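Exosome complex component Rrp42 (Methanothermobacter thermautotrophicus, PDB 2WNR) probably serves as a non-catalytic subunit of the archaeal RNA-degrading exosome, where it would help to shape the active site of its partner Rrp41. Local coordinates at residues T83-L88 with V105-V110; R109-C114 with A153-T158. One frame throughout, in Å; residues are numbered along the deposited sequence.

Contact 1. Residues T83-L88 with V105-V110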
loop_
_atom_site.group_PDB
_atom_site.type_symbol
_atom_site.label_atom_id
_atom_site.label_comp_id
_atom_site.label_asym_id
_atom_site.label_seq_id
_atom_site.Cartn_x
_atom_site.Cartn_y
_atom_site.Cartn_z
ATOM N N THR A 83 14.625 -13.431 3.724
ATOM C CA THR A 83 15.548 -12.843 2.759
ATOM C C THR A 83 14.853 -11.738 1.988
ATOM O O THR A 83 13.759 -11.924 1.464
ATOM C CB THR A 83 16.111 -13.899 1.783
ATOM O OG1 THR A 83 16.741 -14.941 2.532
ATOM C CG2 THR A 83 17.153 -13.301 0.824
ATOM N N ASN A 84 15.481 -10.569 1.950
ATOM C CA ASN A 84 14.962 -9.453 1.183
ATOM C C ASN A 84 16.102 -8.663 0.554
ATOM O O ASN A 84 17.165 -8.508 1.160
ATOM C CB ASN A 84 14.064 -8.535 2.027
ATOM C CG ASN A 84 13.497 -7.370 1.206
ATOM O OD1 ASN A 84 12.557 -7.546 0.428
ATOM N ND2 ASN A 84 14.089 -6.178 1.366
ATOM N N SER A 85 15.890 -8.181 -0.664
ATOM C CA SER A 85 16.929 -7.422 -1.336
ATOM C C SER A 85 16.422 -6.076 -1.812
ATOM O O SER A 85 15.295 -5.957 -2.291
ATOM C CB SER A 85 17.526 -8.213 -2.499
ATOM O OG SER A 85 16.509 -8.717 -3.322
ATOM N N GLU A 86 17.264 -5.065 -1.659
ATOM C CA GLU A 86 16.965 -3.740 -2.152
ATOM C C GLU A 86 17.812 -3.417 -3.397
ATOM O O GLU A 86 19.005 -3.121 -3.287
ATOM C CB GLU A 86 17.207 -2.712 -1.048
ATOM C CG GLU A 86 16.190 -2.754 0.070
ATOM C CD GLU A 86 14.843 -2.141 -0.316
ATOM O OE1 GLU A 86 14.762 -0.897 -0.408
ATOM O OE2 GLU A 86 13.857 -2.894 -0.503
ATOM N N LEU A 87 17.195 -3.499 -4.574
ATOM C CA LEU A 87 17.869 -3.125 -5.802
ATOM C C LEU A 87 17.793 -1.599 -5.955
ATOM O O LEU A 87 16.851 -1.060 -6.531
ATOM C CB LEU A 87 17.265 -3.858 -7.002
ATOM C CG LEU A 87 17.914 -5.169 -7.449
ATOM C CD1 LEU A 87 18.111 -6.124 -6.302
ATOM C CD2 LEU A 87 17.071 -5.829 -8.519
ATOM N N LEU A 88 18.793 -0.911 -5.417
ATOM C CA LEU A 88 18.724 0.527 -5.252
ATOM C C LEU A 88 18.837 1.314 -6.558
ATOM O O LEU A 88 19.683 1.016 -7.416
ATOM C CB LEU A 88 19.822 1.010 -4.298
ATOM C CG LEU A 88 19.920 0.422 -2.886
ATOM C CD1 LEU A 88 21.179 0.896 -2.169
ATOM C CD2 LEU A 88 18.679 0.621 -2.022
ATOM N N VAL A 105 12.619 -9.389 -6.467
ATOM C CA VAL A 105 11.955 -10.572 -5.941
ATOM C C VAL A 105 12.620 -11.866 -6.405
ATOM O O VAL A 105 12.842 -12.784 -5.602
ATOM C CB VAL A 105 10.460 -10.573 -6.327
ATOM C CG1 VAL A 105 9.822 -11.931 -6.052
ATOM C CG2 VAL A 105 9.718 -9.448 -5.579
ATOM N N GLU A 106 12.953 -11.937 -7.691
ATOM C CA GLU A 106 13.603 -13.133 -8.205
ATOM C C GLU A 106 14.967 -13.339 -7.564
ATOM O O GLU A 106 15.235 -14.402 -6.983
ATOM C CB GLU A 106 13.762 -13.084 -9.716
ATOM C CG GLU A 106 14.358 -14.383 -10.235
ATOM C CD GLU A 106 14.872 -14.268 -11.637
ATOM O OE1 GLU A 106 15.201 -13.139 -12.054
ATOM O OE2 GLU A 106 14.953 -15.313 -12.320
ATOM N N LEU A 107 15.814 -12.315 -7.672
ATOM C CA LEU A 107 17.126 -12.316 -7.036
ATOM C C LEU A 107 17.026 -12.782 -5.589
ATOM O O LEU A 107 17.731 -13.684 -5.179
ATOM C CB LEU A 107 17.763 -10.927 -7.096
ATOM C CG LEU A 107 19.205 -10.696 -6.591
ATOM C CD1 LEU A 107 19.260 -10.287 -5.142
ATOM C CD2 LEU A 107 20.115 -11.901 -6.826
ATOM N N SER A 108 16.122 -12.159 -4.847
ATOM C CA SER A 108 15.877 -12.444 -3.441
ATOM C C SER A 108 15.501 -13.903 -3.184
ATOM O O SER A 108 16.126 -14.576 -2.367
ATOM C CB SER A 108 14.780 -11.514 -2.932
ATOM O OG SER A 108 14.950 -11.262 -1.561
ATOM N N ARG A 109 14.492 -14.398 -3.889
ATOM C CA ARG A 109 14.042 -15.787 -3.727
ATOM C C ARG A 109 15.076 -16.831 -4.132
ATOM O O ARG A 109 15.149 -17.908 -3.538
ATOM C CB ARG A 109 12.767 -16.016 -4.515
ATOM C CG ARG A 109 11.583 -15.310 -3.924
ATOM C CD ARG A 109 10.368 -15.485 -4.787
ATOM N NE ARG A 109 9.963 -16.882 -4.915
ATOM C CZ ARG A 109 9.286 -17.555 -3.994
ATOM N NH1 ARG A 109 8.957 -16.962 -2.859
ATOM N NH2 ARG A 109 8.951 -18.809 -4.211
ATOM N N VAL A 110 15.870 -16.513 -5.149
ATOM C CA VAL A 110 16.909 -17.421 -5.604
ATOM C C VAL A 110 18.011 -17.545 -4.565
ATOM O O VAL A 110 18.499 -18.648 -4.313
ATOM C CB VAL A 110 17.440 -17.040 -7.009
ATOM C CG1 VAL A 110 18.694 -17.807 -7.336
ATOM C CG2 VAL A 110 16.387 -17.380 -8.043
#

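Contact 2. Residues R109-C114 with A153-T158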
loop_
_atom_site.group_PDB
_atom_site.type_symbol
_atom_site.label_atom_id
_atom_site.label_comp_id
_atom_site.label_asym_id
_atom_site.label_seq_id
_atom_site.Cartn_x
_atom_site.Cartn_y
_atom_site.Cartn_z
ATOM N N ARG A 109 14.492 -14.398 -3.889
ATOM C CA ARG A 109 14.042 -15.787 -3.727
ATOM C C ARG A 109 15.076 -16.831 -4.132
ATOM O O ARG A 109 15.149 -17.908 -3.538
ATOM C CB ARG A 109 12.767 -16.016 -4.515
ATOM C CG ARG A 109 11.583 -15.310 -3.924
ATOM C CD ARG A 109 10.368 -15.485 -4.787
ATOM N NE ARG A 109 9.963 -16.882 -4.915
ATOM C CZ ARG A 109 9.286 -17.555 -3.994
ATOM N NH1 ARG A 109 8.957 -16.962 -2.859
ATOM N NH2 ARG A 109 8.951 -18.809 -4.211
ATOM N N VAL A 110 15.870 -16.513 -5.149
ATOM C CA VAL A 110 16.909 -17.421 -5.604
ATOM C C VAL A 110 18.011 -17.545 -4.565
ATOM O O VAL A 110 18.499 -18.648 -4.313
ATOM C CB VAL A 110 17.440 -17.040 -7.009
ATOM C CG1 VAL A 110 18.694 -17.807 -7.336
ATOM C CG2 VAL A 110 16.387 -17.380 -8.043
ATOM N N VAL A 111 18.366 -16.433 -3.933
ATOM C CA VAL A 111 19.336 -16.446 -2.841
ATOM C C VAL A 111 18.761 -17.194 -1.658
ATOM O O VAL A 111 19.427 -18.033 -1.059
ATOM C CB VAL A 111 19.712 -15.038 -2.387
ATOM C CG1 VAL A 111 20.603 -15.109 -1.152
ATOM C CG2 VAL A 111 20.392 -14.283 -3.515
ATOM N N ASP A 112 17.509 -16.898 -1.330
ATOM C CA ASP A 112 16.858 -17.579 -0.244
ATOM C C ASP A 112 16.826 -19.080 -0.491
ATOM O O ASP A 112 17.029 -19.866 0.432
ATOM C CB ASP A 112 15.447 -17.047 -0.030
ATOM C CG ASP A 112 14.802 -17.645 1.208
ATOM O OD1 ASP A 112 14.291 -18.776 1.113
ATOM O OD2 ASP A 112 14.837 -17.001 2.277
ATOM N N ARG A 113 16.575 -19.469 -1.736
ATOM C CA ARG A 113 16.508 -20.883 -2.097
ATOM C C ARG A 113 17.833 -21.600 -1.812
ATOM O O ARG A 113 17.854 -22.659 -1.178
ATOM C CB ARG A 113 16.139 -21.030 -3.572
ATOM C CG ARG A 113 15.686 -22.428 -3.980
ATOM C CD ARG A 113 15.301 -22.453 -5.433
ATOM N NE ARG A 113 14.322 -21.408 -5.726
ATOM C CZ ARG A 113 14.170 -20.818 -6.913
ATOM N NH1 ARG A 113 14.934 -21.168 -7.942
ATOM N NH2 ARG A 113 13.251 -19.872 -7.064
ATOM N N CYS A 114 18.922 -20.991 -2.283
ATOM C CA CYS A 114 20.277 -21.495 -2.101
ATOM C C CYS A 114 20.655 -21.690 -0.627
ATOM O O CYS A 114 21.120 -22.768 -0.236
ATOM C CB CYS A 114 21.257 -20.539 -2.763
ATOM S SG CYS A 114 22.858 -21.243 -3.057
ATOM N N ALA A 153 27.199 -12.766 -6.703
ATOM C CA ALA A 153 27.606 -11.766 -5.717
ATOM C C ALA A 153 26.710 -11.804 -4.480
ATOM O O ALA A 153 27.199 -11.697 -3.352
ATOM C CB ALA A 153 27.593 -10.384 -6.332
ATOM N N ALA A 154 25.405 -11.974 -4.702
ATOM C CA ALA A 154 24.423 -11.992 -3.618
ATOM C C ALA A 154 24.597 -13.206 -2.726
ATOM O O ALA A 154 24.684 -13.072 -1.510
ATOM C CB ALA A 154 23.011 -11.909 -4.162
ATOM N N VAL A 155 24.671 -14.383 -3.329
ATOM C CA VAL A 155 24.821 -15.623 -2.566
ATOM C C VAL A 155 26.127 -15.586 -1.772
ATOM O O VAL A 155 26.177 -15.970 -0.601
ATOM C CB VAL A 155 24.777 -16.865 -3.491
ATOM C CG1 VAL A 155 25.229 -18.110 -2.752
ATOM C CG2 VAL A 155 23.374 -17.053 -4.051
ATOM N N LEU A 156 27.174 -15.094 -2.424
ATOM C CA LEU A 156 28.492 -15.012 -1.822
ATOM C C LEU A 156 28.485 -14.113 -0.582
ATOM O O LEU A 156 29.044 -14.477 0.450
ATOM C CB LEU A 156 29.494 -14.508 -2.860
ATOM C CG LEU A 156 30.999 -14.560 -2.590
ATOM C CD1 LEU A 156 31.429 -15.817 -1.820
ATOM C CD2 LEU A 156 31.726 -14.477 -3.913
ATOM N N ALA A 157 27.835 -12.956 -0.695
ATOM C CA ALA A 157 27.759 -11.976 0.389
ATOM C C ALA A 157 26.863 -12.453 1.542
ATOM O O ALA A 157 27.185 -12.231 2.713
ATOM C CB ALA A 157 27.281 -10.631 -0.142
ATOM N N THR A 158 25.749 -13.102 1.207
ATOM C CA THR A 158 24.834 -13.628 2.203
ATOM C C THR A 158 25.515 -14.729 3.000
ATOM O O THR A 158 25.492 -14.700 4.231
ATOM C CB THR A 158 23.566 -14.171 1.558
ATOM O OG1 THR A 158 23.025 -13.185 0.671
ATOM C CG2 THR A 158 22.524 -14.511 2.628
#

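Contact 1. Residues T83-L88 with V105-V110
S108 of helix 102-117 sets its short side chain against three successive residues of strand 80-87, T83, N84 and S85. Its OG stands 3.3 Å from CA of N84 and, at the same distance, near O of T83. The hydroxyl is not left to the strand alone: a basic side chain on the chain of another protein in the assembly hydrogen-bonds to S108 OG, so the subunit boundary reaches down to the seam between helix and strand. S85 answers from the strand with its own OG, which sits 3.3 Å from S108 CB. With chi1 at 50°, this OG lies between the backbone N and carbonyl carbon of S85 and also reaches S104, one turn earlier on the helix, through a weak hydrogen bond.

The pairing belongs to the helix-on-sheet layer of the N-terminal part of the RNase PH fold, the part with the ribosomal protein S5-like fold. Strand 83-87 and helix 105-110 run at 145° to each other, their axes 7.3 Å apart, and the approach of S85 and S108, with CA atoms separated by 5.5 Å, relies on two small residues facing one another.

Van der Waals contacts extend the seam to both sides of the serines. T83 turns its methyl CG2 to the helix, 3.6 Å from the backbone O of S108, whereas its OG1 is hydrogen-bonded to D112. Toward the other end of the strand, L107 CD1 rests against S85 CB at 3.8 Å and makes a loose apolar contact with L87 CD1, at 4.5 Å, while L107 also packs on F151 and A154 of helix 150-164.

Contact 2. Residues R109-C114 with A153-T158
V111 presents both of its methyl groups to helix 150-164, and they make the tight part of this contact. CG2 presses on the CB of A154 at 3.6 Å, the small alanine letting the valine come close, and also meets V155 CG2, at 4.1 Å. CG1, anti to the backbone N (chi1 174°), reaches T158 instead and lies 3.6 Å from its OG1. That hydroxyl is turned back onto its own helix, giving a 2.7 Å hydrogen bond to O of A154 from above the carbonyl plane; the same oxygen accepts the backbone N-H of T158, so the polar group is satisfied within the apolar interface. An alanine in place of V111 would remove both methyls and would probably leave a gap facing A154 and T158. One turn on, the packing is sparser: C114 adds a single touch, SG to V155 CG1, at 3.9 Å. R109 and R113 take no part in the helix pairing; each forms a salt bridge with an acidic side chain on the chain of another protein. The short helical segments cross at -48° with axes 9.6 Å apart. On the sheet side, L141 of strand 133-145 touches V111, A154 and T158, while I60 and V62 of strand 58-69 pack against helix 150-164; M195 of strand 193-201 meets V110, C114 and V155.

Both contacts use helix 102-117, contact 1 its earlier part and contact 2 the part that follows, with R109 and V110 common to the two; their centres lie 9 Å apart. Along the chain the order is strand 80-87, helix 102-117, strand 133-145, helix 150-164, all within the N-terminal part of the RNase PH fold. Strands 80-87 and 133-145 are parallel neighbours in the mixed sheet. The contacts also adjoin directly, through one polar and one apolar pair of side chains. Helix 102-117 thus joins its sheet and companion helix while other residues along it meet another protein of the exosome.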